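Local coordinates for arylsulfatase (Pseudoalteromonas sp. MB47, PDB 7AJ0), which probably removes sulfate groups from the algal polysaccharide fucoidan as an exo-acting, calcium-containing sulfatase that assembles as a hexamer, at residues 240-245 against 278-283; 307-312 against 316-321; 39-44 against 384-389. All coordinates share one frame; numbering follows the deposited sequence.

Contact 1: residues 240-245 against 278-283; sequences IDQVLR and APKYKG
Ala-278 opens the meeting of the loop 278-283 with helix 240-258 by setting its methyl group against the aliphatic part of Gln-242, CB lying 4.0 Å from CG. This alanine also gives its backbone N-H to Glu-297 of helix 290-311. Pro-279 starts a short 3-10 turn, which the bond from Tyr-281 N to Ala-278 O closes, and Lys-280 then sends its chain, bent at chi3 (39°), back to the helix. Lys-280 NZ reaches Gln-242 OE1 at 3.5 Å, a weak hydrogen bond. The same oxygen receives two further weak bonds from one turn along the helix, from Arg-245 NH2 at 3.1 Å and from Arg-245 NH1, so a single carbonyl faces two cationic side chains and is probably polarised by them. Arg-245 is balanced in turn by a salt bridge to Glu-304. The setting belongs to the alpha/beta sulfatase fold of the alkaline phosphatase clan: helices 240-258 and 290-311 lie on either side of strand 262-267 in sequence, and the loop after that strand runs past both. Tyr-281 comes next, meeting the amide from the opposite direction. Gln-242 NE2, which also hydrogen-bonds Glu-297, sits at the ring edge, near its plane and 3.8 Å from Tyr-281 CE2, while the amide and ring planes are 50° apart. A water joins the two polar ends, accepting from Gln-242 NE2 at 2.9 Å and lying 2.7 Å from Tyr-281 OH. An alanine in place of Gln-242 would probably leave Glu-297 without its bond from NE2, the water without its bond from the amide, and Lys-280 and Arg-245 without their shared oxygen. Farther along, Lys-282 pairs with Glu-192 of a second subunit.

Contact 2: residues 307-312 against 316-321; sequences ALLKEK and ENTLII
Leu-309 carries this helix-to-strand contact, in which the last turns of helix 290-311 pack on the start of strand 318-324 in the large mixed sheet of the alpha/beta sulfatase fold. The helix is the middle of a beta-alpha-beta crossover from strand 262-267 to strand 318-324, with the parallel strand 53-59 lying between the two. A connection of six residues, 312-317, leads from the helix into the strand. The CB of Leu-309 points toward the strand, and CG stands beside the backbone N, anti to the carbonyl carbon (chi1 -66°), which carries the isobutyl end across to the sheet. There the two methyls part. CD2 approaches the hydroxyl of Thr-318, 4.2 Å from OG1, a polar atom whose hydrogen bonds go elsewhere, to Gln-314 O and Asn-53 ND2. CD1 rests against two side chains of the strand: it lies 3.9 Å from Thr-318 CG2, whose side chain crosses that of the leucine at about a right angle. All three side chains are buried, and Leu-315 of the connection also touches the leucine. Ile-320, two residues on and on the same face of the strand, meets the leucine tip to tip, CD1 of Leu-309 3.7 Å from CD1 of Ile-320.

Contact 3: residues 39-44 against 384-389; sequences SKLKNL and SLRLGG
The guanidinium group of Arg-386 meets Leu-41 obliquely, with the leucine CD1 4.0 Å from NE and the two side chains inclined to one another. The arginine side chain first runs out opposite the backbone N (chi1 179°), then bends at chi2 (-95°) toward helix 31-48. Its charged end is held by two acids: NH2 forms a salt bridge with Glu-34, earlier on the same helix as Leu-41, and NH1 forms one with Asp-404. This pairing from both terminal nitrogens probably limits rotation of the group and leaves NE beside the leucine methyl.

The apolar half of the contact falls to Leu-387. Leu-387 CD2 lies 3.7 Å from Leu-41 CD2 and 4.1 Å from Leu-41 CD1, and the two leucine side chains cross at about a right angle. Thr-406 of helix 406-409 touches Leu-41, Arg-386 and Leu-387 alike, adding a third helix to the junction. After Leu-387 the chain leaves the helix: Gly-389 takes a positive phi of 67°, and Gly-389 N bonds to Arg-386 O at 3.0 Å. The arrangement is thus a helix-helix packing of the N-terminal helix against the end of helix 377-387, whose chain leaves through a Schellman motif.

In the fold
Along the chain, contact 3 spans the other two, and contact 1 closes before contact 2 opens. Contacts 2 and 3 have centres 16 Å apart and touch, since Leu-319 meets Leu-387 and Asn-317 meets Leu-44. Strand 318-324 thus has helix 290-311 on one face and helix 377-387 on the other, while Asn-317 just before it touches helix 31-48. Contact 1 lies about 22 Å from contact 2, centre to centre, and about 35 Å from contact 3. Helix 290-311 connects contacts 1 and 2, carrying Leu-309 and bordering Gln-242 and Tyr-281. Contact 2 packs a helix on the mixed sheet, contact 1 joins a helix to a loop after strand 262-267, and contact 3 packs two helices together.

Contact 1: residues 240-245 against 278-283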
ATOM      1  N   ILE A 240      35.071  24.732  -5.711  1.00 26.23           N
ATOM      2  CA  ILE A 240      35.647  23.508  -6.262  1.00 26.02           C
ATOM      3  C   ILE A 240      35.501  23.468  -7.779  1.00 25.60           C
ATOM      4  O   ILE A 240      36.452  23.135  -8.495  1.00 25.66           O
ATOM      5  CB  ILE A 240      35.007  22.282  -5.583  1.00 26.94           C
ATOM      6  CG1 ILE A 240      35.814  21.016  -5.871  1.00 28.63           C
ATOM      7  CG2 ILE A 240      33.560  22.094  -6.037  1.00 32.30           C
ATOM      8  CD1 ILE A 240      35.372  19.825  -5.043  1.00 26.70           C
ATOM      9  N   ASP A 241      34.323  23.815  -8.297  1.00 25.22           N
ATOM     10  CA  ASP A 241      34.101  23.743  -9.737  1.00 24.86           C
ATOM     11  C   ASP A 241      34.684  24.934 -10.486  1.00 25.12           C
ATOM     12  O   ASP A 241      34.879  24.847 -11.703  1.00 24.95           O
ATOM     13  CB  ASP A 241      32.605  23.615 -10.032  1.00 24.42           C
ATOM     14  CG  ASP A 241      32.145  22.168 -10.078  1.00 24.15           C
ATOM     15  OD1 ASP A 241      32.631  21.421 -10.956  1.00 23.89           O
ATOM     16  OD2 ASP A 241      31.320  21.768  -9.228  1.00 23.97           O
ATOM     17  N   GLN A 242      34.963  26.041  -9.793  1.00 25.56           N
ATOM     18  CA  GLN A 242      35.714  27.126 -10.414  1.00 25.91           C
ATOM     19  C   GLN A 242      37.183  26.749 -10.563  1.00 26.22           C
ATOM     20  O   GLN A 242      37.827  27.099 -11.561  1.00 26.35           O
ATOM     21  CB  GLN A 242      35.576  28.405  -9.588  1.00 26.35           C
ATOM     22  CG  GLN A 242      34.149  28.903  -9.437  1.00 26.14           C
ATOM     23  CD  GLN A 242      33.517  29.283 -10.761  1.00 31.84           C
ATOM     24  OE1 GLN A 242      34.027  30.140 -11.485  1.00 26.14           O
ATOM     25  NE2 GLN A 242      32.400  28.640 -11.089  1.00 27.02           N
ATOM     26  N   VAL A 243      37.728  26.031  -9.579  1.00 26.41           N
ATOM     27  CA  VAL A 243      39.116  25.588  -9.656  1.00 26.76           C
ATOM     28  C   VAL A 243      39.283  24.551 -10.757  1.00 26.41           C
ATOM     29  O   VAL A 243      40.263  24.579 -11.511  1.00 26.65           O
ATOM     30  CB  VAL A 243      39.572  25.041  -8.292  1.00 27.10           C
ATOM     31  CG1 VAL A 243      40.947  24.403  -8.404  1.00 37.73           C
ATOM     32  CG2 VAL A 243      39.570  26.152  -7.259  1.00 27.56           C
ATOM     33  N   LEU A 244      38.335  23.618 -10.867  1.00 25.89           N
ATOM     34  CA  LEU A 244      38.395  22.630 -11.939  1.00 25.57           C
ATOM     35  C   LEU A 244      38.300  23.303 -13.301  1.00 25.47           C
ATOM     36  O   LEU A 244      39.029  22.947 -14.233  1.00 25.55           O
ATOM     37  CB  LEU A 244      37.276  21.605 -11.772  1.00 25.07           C
ATOM     38  CG  LEU A 244      37.322  20.757 -10.501  1.00 25.18           C
ATOM     39  CD1 LEU A 244      36.046  19.942 -10.360  1.00 24.70           C
ATOM     40  CD2 LEU A 244      38.536  19.848 -10.506  1.00 25.48           C
ATOM     41  N   ARG A 245      37.398  24.275 -13.436  1.00 25.34           N
ATOM     42  CA  ARG A 245      37.293  25.028 -14.682  1.00 25.33           C
ATOM     43  C   ARG A 245      38.633  25.656 -15.042  1.00 25.86           C
ATOM     44  O   ARG A 245      39.089  25.559 -16.187  1.00 25.91           O
ATOM     45  CB  ARG A 245      36.205  26.095 -14.547  1.00 25.26           C
ATOM     46  CG  ARG A 245      35.904  26.895 -15.808  1.00 25.27           C
ATOM     47  CD  ARG A 245      36.840  28.089 -16.003  1.00 25.83           C
ATOM     48  NE  ARG A 245      37.180  28.762 -14.752  1.00 26.21           N
ATOM     49  CZ  ARG A 245      36.337  29.497 -14.034  1.00 26.24           C
ATOM     50  NH1 ARG A 245      35.084  29.659 -14.431  1.00 35.26           N
ATOM     51  NH2 ARG A 245      36.750  30.063 -12.909  1.00 26.64           N
ATOM     52  N   ALA A 278      29.527  28.458  -6.020  1.00 25.84           N
ATOM     53  CA  ALA A 278      30.360  29.613  -5.727  1.00 26.38           C
ATOM     54  C   ALA A 278      29.484  30.768  -5.244  1.00 26.71           C
ATOM     55  O   ALA A 278      28.318  30.877  -5.636  1.00 26.49           O
ATOM     56  CB  ALA A 278      31.150  30.030  -6.963  1.00 26.34           C
ATOM     57  N   PRO A 279      30.017  31.636  -4.377  1.00 27.31           N
ATOM     58  CA  PRO A 279      29.217  32.777  -3.892  1.00 27.71           C
ATOM     59  C   PRO A 279      28.546  33.581  -4.991  1.00 27.62           C
ATOM     60  O   PRO A 279      27.425  34.069  -4.798  1.00 27.73           O
ATOM     61  CB  PRO A 279      30.253  33.618  -3.129  1.00 28.39           C
ATOM     62  CG  PRO A 279      31.247  32.614  -2.635  1.00 28.36           C
ATOM     63  CD  PRO A 279      31.330  31.549  -3.705  1.00 27.70           C
ATOM     64  N   LYS A 280      29.207  33.737  -6.140  1.00 27.48           N
ATOM     65  CA  LYS A 280      28.595  34.418  -7.275  1.00 27.41           C
ATOM     66  C   LYS A 280      27.185  33.914  -7.557  1.00 27.00           C
ATOM     67  O   LYS A 280      26.309  34.689  -7.960  1.00 31.57           O
ATOM     68  CB  LYS A 280      29.461  34.221  -8.523  1.00 27.19           C
ATOM     69  CG  LYS A 280      30.616  35.183  -8.673  1.00 34.58           C
ATOM     70  CD  LYS A 280      31.762  34.569  -9.487  1.00 48.21           C
ATOM     71  CE  LYS A 280      31.270  33.734 -10.667  1.00 27.55           C
ATOM     72  NZ  LYS A 280      32.408  33.215 -11.490  1.00 50.11           N
ATOM     73  N   TYR A 281      26.948  32.618  -7.366  1.00 29.43           N
ATOM     74  CA  TYR A 281      25.736  31.970  -7.843  1.00 26.11           C
ATOM     75  C   TYR A 281      24.676  31.785  -6.767  1.00 26.21           C
ATOM     76  O   TYR A 281      23.656  31.137  -7.028  1.00 25.89           O
ATOM     77  CB  TYR A 281      26.083  30.612  -8.459  1.00 25.55           C
ATOM     78  CG  TYR A 281      26.973  30.719  -9.670  1.00 34.55           C
ATOM     79  CD1 TYR A 281      26.483  31.222 -10.866  1.00 33.04           C
ATOM     80  CD2 TYR A 281      28.302  30.323  -9.619  1.00 25.47           C
ATOM     81  CE1 TYR A 281      27.290  31.328 -11.977  1.00 25.35           C
ATOM     82  CE2 TYR A 281      29.117  30.425 -10.725  1.00 25.43           C
ATOM     83  CZ  TYR A 281      28.604  30.928 -11.901  1.00 25.37           C
ATOM     84  OH  TYR A 281      29.412  31.031 -13.005  1.00 25.38           O
ATOM     85  N   LYS A 282      24.876  32.332  -5.574  1.00 26.69           N
ATOM     86  CA  LYS A 282      23.856  32.224  -4.538  1.00 31.49           C
ATOM     87  C   LYS A 282      22.633  33.036  -4.957  1.00 27.04           C
ATOM     88  O   LYS A 282      22.721  34.254  -5.146  1.00 27.46           O
ATOM     89  CB  LYS A 282      24.397  32.698  -3.193  1.00 27.44           C
ATOM     90  CG  LYS A 282      23.451  32.415  -2.030  1.00 28.36           C
ATOM     91  CD  LYS A 282      24.130  32.572  -0.675  1.00 30.17           C
ATOM     92  CE  LYS A 282      25.039  31.390  -0.361  1.00 47.49           C
ATOM     93  NZ  LYS A 282      25.588  31.457   1.027  1.00 43.98           N
ATOM     94  N   GLY A 283      21.496  32.361  -5.112  1.00 26.75           N
ATOM     95  CA  GLY A 283      20.307  33.011  -5.617  1.00 28.16           C
ATOM     96  C   GLY A 283      20.325  33.313  -7.096  1.00 26.69           C
ATOM     97  O   GLY A 283      19.453  34.044  -7.576  1.00 26.93           O
TER
HETATM   98  O   HOH W   1      31.691  29.782 -13.685  1.00 24.44           O

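Contact 2: residues 307-312 against 316-321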
ATOM      1  N   ALA A 307      33.514  28.627 -25.238  1.00 25.45           N
ATOM      2  CA  ALA A 307      34.053  29.895 -25.717  1.00 27.77           C
ATOM      3  C   ALA A 307      35.573  29.856 -25.797  1.00 26.38           C
ATOM      4  O   ALA A 307      36.164  30.510 -26.663  1.00 26.87           O
ATOM      5  CB  ALA A 307      33.598  31.037 -24.810  1.00 26.20           C
ATOM      6  N   LEU A 308      36.219  29.103 -24.904  1.00 26.20           N
ATOM      7  CA  LEU A 308      37.665  28.935 -24.985  1.00 26.56           C
ATOM      8  C   LEU A 308      38.056  28.207 -26.266  1.00 26.63           C
ATOM      9  O   LEU A 308      38.991  28.614 -26.964  1.00 27.14           O
ATOM     10  CB  LEU A 308      38.168  28.182 -23.754  1.00 26.37           C
ATOM     11  CG  LEU A 308      39.626  27.721 -23.786  1.00 26.72           C
ATOM     12  CD1 LEU A 308      40.567  28.910 -23.924  1.00 27.39           C
ATOM     13  CD2 LEU A 308      39.950  26.906 -22.538  1.00 26.52           C
ATOM     14  N   LEU A 309      37.346  27.122 -26.592  1.00 26.16           N
ATOM     15  CA  LEU A 309      37.643  26.390 -27.820  1.00 26.25           C
ATOM     16  C   LEU A 309      37.452  27.274 -29.048  1.00 26.65           C
ATOM     17  O   LEU A 309      38.233  27.202 -30.005  1.00 27.06           O
ATOM     18  CB  LEU A 309      36.759  25.147 -27.912  1.00 25.70           C
ATOM     19  CG  LEU A 309      37.009  24.074 -26.855  1.00 31.61           C
ATOM     20  CD1 LEU A 309      35.894  23.040 -26.873  1.00 24.83           C
ATOM     21  CD2 LEU A 309      38.355  23.403 -27.070  1.00 25.66           C
ATOM     22  N   LYS A 310      36.414  28.111 -29.039  1.00 26.60           N
ATOM     23  CA  LYS A 310      36.188  29.029 -30.152  1.00 27.05           C
ATOM     24  C   LYS A 310      37.325  30.033 -30.273  1.00 27.71           C
ATOM     25  O   LYS A 310      37.809  30.305 -31.377  1.00 28.19           O
ATOM     26  CB  LYS A 310      34.851  29.743 -29.957  1.00 26.91           C
ATOM     27  CG  LYS A 310      34.419  30.639 -31.101  1.00 27.38           C
ATOM     28  CD  LYS A 310      32.948  31.017 -30.942  1.00 27.18           C
ATOM     29  CE  LYS A 310      32.474  31.957 -32.037  1.00 30.25           C
ATOM     30  NZ  LYS A 310      32.622  33.387 -31.650  1.00 50.97           N
ATOM     31  N   GLU A 311      37.774  30.587 -29.143  1.00 27.78           N
ATOM     32  CA  GLU A 311      38.832  31.590 -29.171  1.00 28.44           C
ATOM     33  C   GLU A 311      40.154  31.001 -29.642  1.00 28.76           C
ATOM     34  O   GLU A 311      40.975  31.716 -30.229  1.00 37.26           O
ATOM     35  CB  GLU A 311      38.989  32.214 -27.781  1.00 28.45           C
ATOM     36  CG  GLU A 311      39.932  33.409 -27.724  1.00 37.81           C
ATOM     37  CD  GLU A 311      41.351  33.033 -27.330  1.00 47.02           C
ATOM     38  OE1 GLU A 311      41.543  31.960 -26.716  1.00 49.36           O
ATOM     39  OE2 GLU A 311      42.277  33.818 -27.631  1.00 34.75           O
ATOM     40  N   LYS A 312      40.377  29.711 -29.404  1.00 28.37           N
ATOM     41  CA  LYS A 312      41.581  29.030 -29.853  1.00 28.68           C
ATOM     42  C   LYS A 312      41.444  28.444 -31.252  1.00 28.76           C
ATOM     43  O   LYS A 312      42.389  27.814 -31.739  1.00 29.05           O
ATOM     44  CB  LYS A 312      41.948  27.916 -28.866  1.00 28.30           C
ATOM     45  CG  LYS A 312      42.318  28.424 -27.484  1.00 28.34           C
ATOM     46  CD  LYS A 312      43.815  28.326 -27.238  1.00 37.79           C
ATOM     47  CE  LYS A 312      44.326  29.526 -26.456  1.00 42.43           C
ATOM     48  NZ  LYS A 312      45.735  29.335 -26.015  1.00 56.75           N
ATOM     49  N   GLU A 316      36.045  23.459 -34.682  1.00 26.69           N
ATOM     50  CA  GLU A 316      35.815  22.598 -35.834  1.00 26.80           C
ATOM     51  C   GLU A 316      36.493  21.244 -35.691  1.00 26.67           C
ATOM     52  O   GLU A 316      36.123  20.302 -36.401  1.00 26.63           O
ATOM     53  CB  GLU A 316      36.306  23.282 -37.113  1.00 27.61           C
ATOM     54  CG  GLU A 316      35.407  24.407 -37.606  1.00 32.40           C
ATOM     55  CD  GLU A 316      35.592  25.702 -36.833  1.00 42.62           C
ATOM     56  OE1 GLU A 316      36.636  25.859 -36.162  1.00 48.93           O
ATOM     57  OE2 GLU A 316      34.690  26.566 -36.903  1.00 39.86           O
ATOM     58  N   ASN A 317      37.472  21.124 -34.797  1.00 26.66           N
ATOM     59  CA  ASN A 317      38.245  19.897 -34.645  1.00 26.65           C
ATOM     60  C   ASN A 317      38.031  19.257 -33.280  1.00 26.11           C
ATOM     61  O   ASN A 317      38.854  18.447 -32.842  1.00 26.16           O
ATOM     62  CB  ASN A 317      39.731  20.186 -34.870  1.00 27.25           C
ATOM     63  CG  ASN A 317      40.518  18.945 -35.230  1.00 27.46           C
ATOM     64  OD1 ASN A 317      40.021  18.057 -35.926  1.00 27.38           O
ATOM     65  ND2 ASN A 317      41.757  18.875 -34.757  1.00 27.78           N
ATOM     66  N   THR A 318      36.942  19.601 -32.598  1.00 25.65           N
ATOM     67  CA  THR A 318      36.686  19.123 -31.247  1.00 25.19           C
ATOM     68  C   THR A 318      35.280  18.551 -31.170  1.00 24.70           C
ATOM     69  O   THR A 318      34.300  19.265 -31.405  1.00 24.60           O
ATOM     70  CB  THR A 318      36.856  20.247 -30.219  1.00 25.18           C
ATOM     71  OG1 THR A 318      38.175  20.796 -30.317  1.00 25.70           O
ATOM     72  CG2 THR A 318      36.630  19.718 -28.811  1.00 33.47           C
ATOM     73  N   LEU A 319      35.186  17.265 -30.849  1.00 24.44           N
ATOM     74  CA  LEU A 319      33.911  16.646 -30.518  1.00 23.98           C
ATOM     75  C   LEU A 319      33.590  16.946 -29.059  1.00 30.74           C
ATOM     76  O   LEU A 319      34.384  16.627 -28.168  1.00 23.66           O
ATOM     77  CB  LEU A 319      33.977  15.144 -30.767  1.00 23.92           C
ATOM     78  CG  LEU A 319      32.822  14.288 -30.249  1.00 23.47           C
ATOM     79  CD1 LEU A 319      31.500  14.722 -30.865  1.00 25.03           C
ATOM     80  CD2 LEU A 319      33.105  12.816 -30.528  1.00 23.52           C
ATOM     81  N   ILE A 320      32.443  17.578 -28.815  1.00 23.42           N
ATOM     82  CA  ILE A 320      31.988  17.893 -27.466  1.00 23.14           C
ATOM     83  C   ILE A 320      30.826  16.969 -27.134  1.00 22.75           C
ATOM     84  O   ILE A 320      29.811  16.953 -27.843  1.00 22.68           O
ATOM     85  CB  ILE A 320      31.574  19.364 -27.323  1.00 23.23           C
ATOM     86  CG1 ILE A 320      32.743  20.283 -27.677  1.00 23.67           C
ATOM     87  CG2 ILE A 320      31.094  19.644 -25.901  1.00 22.99           C
ATOM     88  CD1 ILE A 320      32.436  21.764 -27.523  1.00 23.85           C
ATOM     89  N   ILE A 321      30.971  16.203 -26.058  1.00 22.56           N
ATOM     90  CA  ILE A 321      29.922  15.325 -25.554  1.00 22.23           C
ATOM     91  C   ILE A 321      29.542  15.812 -24.163  1.00 25.35           C
ATOM     92  O   ILE A 321      30.401  15.916 -23.278  1.00 26.26           O
ATOM     93  CB  ILE A 321      30.369  13.855 -25.524  1.00 22.20           C
ATOM     94  CG1 ILE A 321      30.494  13.321 -26.952  1.00 22.38           C
ATOM     95  CG2 ILE A 321      29.385  13.019 -24.716  1.00 26.11           C
ATOM     96  CD1 ILE A 321      31.094  11.931 -27.053  1.00 32.25           C
TER

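Contact 3: residues 39-44 against 384-389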
ATOM      1  N   SER A  39      34.261   9.941 -44.805  1.00 28.58           N
ATOM      2  CA  SER A  39      34.553  11.097 -45.646  1.00 29.09           C
ATOM      3  C   SER A  39      34.670  12.371 -44.818  1.00 28.76           C
ATOM      4  O   SER A  39      35.569  13.188 -45.048  1.00 29.16           O
ATOM      5  CB  SER A  39      33.470  11.251 -46.712  1.00 29.65           C
ATOM      6  OG  SER A  39      33.587  12.495 -47.376  1.00 29.80           O
ATOM      7  N   LYS A  40      33.769  12.559 -43.852  1.00 28.10           N
ATOM      8  CA  LYS A  40      33.828  13.752 -43.014  1.00 27.80           C
ATOM      9  C   LYS A  40      35.112  13.791 -42.196  1.00 27.77           C
ATOM     10  O   LYS A  40      35.742  14.845 -42.063  1.00 27.96           O
ATOM     11  CB  LYS A  40      32.610  13.804 -42.094  1.00 27.13           C
ATOM     12  CG  LYS A  40      31.314  14.181 -42.788  1.00 27.21           C
ATOM     13  CD  LYS A  40      30.152  14.136 -41.812  1.00 26.57           C
ATOM     14  CE  LYS A  40      28.942  14.864 -42.355  1.00 26.70           C
ATOM     15  NZ  LYS A  40      27.825  14.875 -41.371  1.00 26.13           N
ATOM     16  N   LEU A  41      35.513  12.649 -41.635  1.00 27.57           N
ATOM     17  CA  LEU A  41      36.743  12.608 -40.852  1.00 27.60           C
ATOM     18  C   LEU A  41      37.965  12.824 -41.736  1.00 28.36           C
ATOM     19  O   LEU A  41      38.906  13.521 -41.340  1.00 28.54           O
ATOM     20  CB  LEU A  41      36.844  11.276 -40.110  1.00 27.30           C
ATOM     21  CG  LEU A  41      35.891  11.095 -38.927  1.00 26.58           C
ATOM     22  CD1 LEU A  41      35.823   9.633 -38.508  1.00 26.41           C
ATOM     23  CD2 LEU A  41      36.313  11.960 -37.749  1.00 26.31           C
ATOM     24  N   LYS A  42      37.967  12.240 -42.936  1.00 28.85           N
ATOM     25  CA  LYS A  42      39.105  12.393 -43.838  1.00 29.64           C
ATOM     26  C   LYS A  42      39.314  13.855 -44.211  1.00 29.95           C
ATOM     27  O   LYS A  42      40.427  14.382 -44.105  1.00 30.34           O
ATOM     28  CB  LYS A  42      38.893  11.542 -45.091  1.00 30.12           C
ATOM     29  CG  LYS A  42      40.039  11.578 -46.093  1.00 31.02           C
ATOM     30  CD  LYS A  42      39.784  10.598 -47.235  1.00 31.49           C
ATOM     31  CE  LYS A  42      41.055  10.270 -48.010  1.00 32.42           C
ATOM     32  NZ  LYS A  42      41.518  11.398 -48.864  1.00 49.41           N
ATOM     33  N   ASN A  43      38.246  14.533 -44.641  1.00 29.85           N
ATOM     34  CA  ASN A  43      38.369  15.929 -45.046  1.00 30.21           C
ATOM     35  C   ASN A  43      38.790  16.810 -43.878  1.00 29.89           C
ATOM     36  O   ASN A  43      39.579  17.747 -44.049  1.00 30.35           O
ATOM     37  CB  ASN A  43      37.047  16.424 -45.635  1.00 30.15           C
ATOM     38  CG  ASN A  43      36.628  15.644 -46.867  1.00 47.98           C
ATOM     39  OD1 ASN A  43      37.441  14.955 -47.488  1.00 50.70           O
ATOM     40  ND2 ASN A  43      35.355  15.753 -47.231  1.00 52.60           N
ATOM     41  N   LEU A  44      38.275  16.529 -42.680  1.00 29.15           N
ATOM     42  CA  LEU A  44      38.607  17.351 -41.522  1.00 28.85           C
ATOM     43  C   LEU A  44      40.092  17.255 -41.188  1.00 29.21           C
ATOM     44  O   LEU A  44      40.759  18.273 -40.973  1.00 29.48           O
ATOM     45  CB  LEU A  44      37.752  16.934 -40.326  1.00 28.04           C
ATOM     46  CG  LEU A  44      37.978  17.695 -39.021  1.00 27.70           C
ATOM     47  CD1 LEU A  44      37.662  19.173 -39.189  1.00 27.87           C
ATOM     48  CD2 LEU A  44      37.136  17.090 -37.903  1.00 26.97           C
ATOM     49  N   SER A 384      35.616   7.166 -28.913  1.00 24.01           N
ATOM     50  CA  SER A 384      36.870   7.890 -28.733  1.00 24.34           C
ATOM     51  C   SER A 384      38.048   7.100 -29.290  1.00 24.88           C
ATOM     52  O   SER A 384      38.932   7.668 -29.941  1.00 25.27           O
ATOM     53  CB  SER A 384      37.093   8.193 -27.250  1.00 31.21           C
ATOM     54  OG  SER A 384      36.090   9.052 -26.739  1.00 23.75           O
ATOM     55  N   LEU A 385      38.082   5.789 -29.039  1.00 24.97           N
ATOM     56  CA  LEU A 385      39.208   4.987 -29.501  1.00 25.55           C
ATOM     57  C   LEU A 385      39.281   4.949 -31.021  1.00 25.85           C
ATOM     58  O   LEU A 385      40.378   4.897 -31.588  1.00 26.40           O
ATOM     59  CB  LEU A 385      39.110   3.567 -28.948  1.00 25.62           C
ATOM     60  CG  LEU A 385      39.156   3.409 -27.429  1.00 25.46           C
ATOM     61  CD1 LEU A 385      39.272   1.932 -27.069  1.00 25.70           C
ATOM     62  CD2 LEU A 385      40.290   4.211 -26.817  1.00 25.73           C
ATOM     63  N   ARG A 386      38.132   4.967 -31.699  1.00 25.56           N
ATOM     64  CA  ARG A 386      38.148   4.930 -33.158  1.00 25.89           C
ATOM     65  C   ARG A 386      38.579   6.272 -33.738  1.00 26.05           C
ATOM     66  O   ARG A 386      39.294   6.315 -34.746  1.00 32.24           O
ATOM     67  CB  ARG A 386      36.772   4.521 -33.685  1.00 25.59           C
ATOM     68  CG  ARG A 386      36.669   4.481 -35.201  1.00 25.95           C
ATOM     69  CD  ARG A 386      36.113   5.784 -35.750  1.00 25.80           C
ATOM     70  NE  ARG A 386      36.150   5.827 -37.209  1.00 26.25           N
ATOM     71  CZ  ARG A 386      35.213   5.313 -38.003  1.00 32.40           C
ATOM     72  NH1 ARG A 386      34.152   4.706 -37.484  1.00 42.51           N
ATOM     73  NH2 ARG A 386      35.340   5.408 -39.319  1.00 26.75           N
ATOM     74  N   LEU A 387      38.158   7.377 -33.119  1.00 25.67           N
ATOM     75  CA  LEU A 387      38.581   8.690 -33.596  1.00 28.56           C
ATOM     76  C   LEU A 387      40.096   8.846 -33.530  1.00 26.40           C
ATOM     77  O   LEU A 387      40.681   9.564 -34.348  1.00 26.81           O
ATOM     78  CB  LEU A 387      37.900   9.793 -32.785  1.00 25.39           C
ATOM     79  CG  LEU A 387      36.395   9.950 -33.000  1.00 24.94           C
ATOM     80  CD1 LEU A 387      35.811  10.968 -32.033  1.00 24.53           C
ATOM     81  CD2 LEU A 387      36.088  10.344 -34.441  1.00 25.22           C
ATOM     82  N   GLY A 388      40.744   8.188 -32.573  1.00 26.46           N
ATOM     83  CA  GLY A 388      42.185   8.179 -32.471  1.00 27.04           C
ATOM     84  C   GLY A 388      42.873   7.027 -33.168  1.00 27.59           C
ATOM     85  O   GLY A 388      44.106   6.963 -33.171  1.00 28.16           O
ATOM     86  N   GLY A 389      42.111   6.105 -33.754  1.00 27.48           N
ATOM     87  CA  GLY A 389      42.677   4.989 -34.485  1.00 28.03           C
ATOM     88  C   GLY A 389      43.426   3.996 -33.622  1.00 33.90           C
ATOM     89  O   GLY A 389      44.575   3.657 -33.924  1.00 42.30           O
TER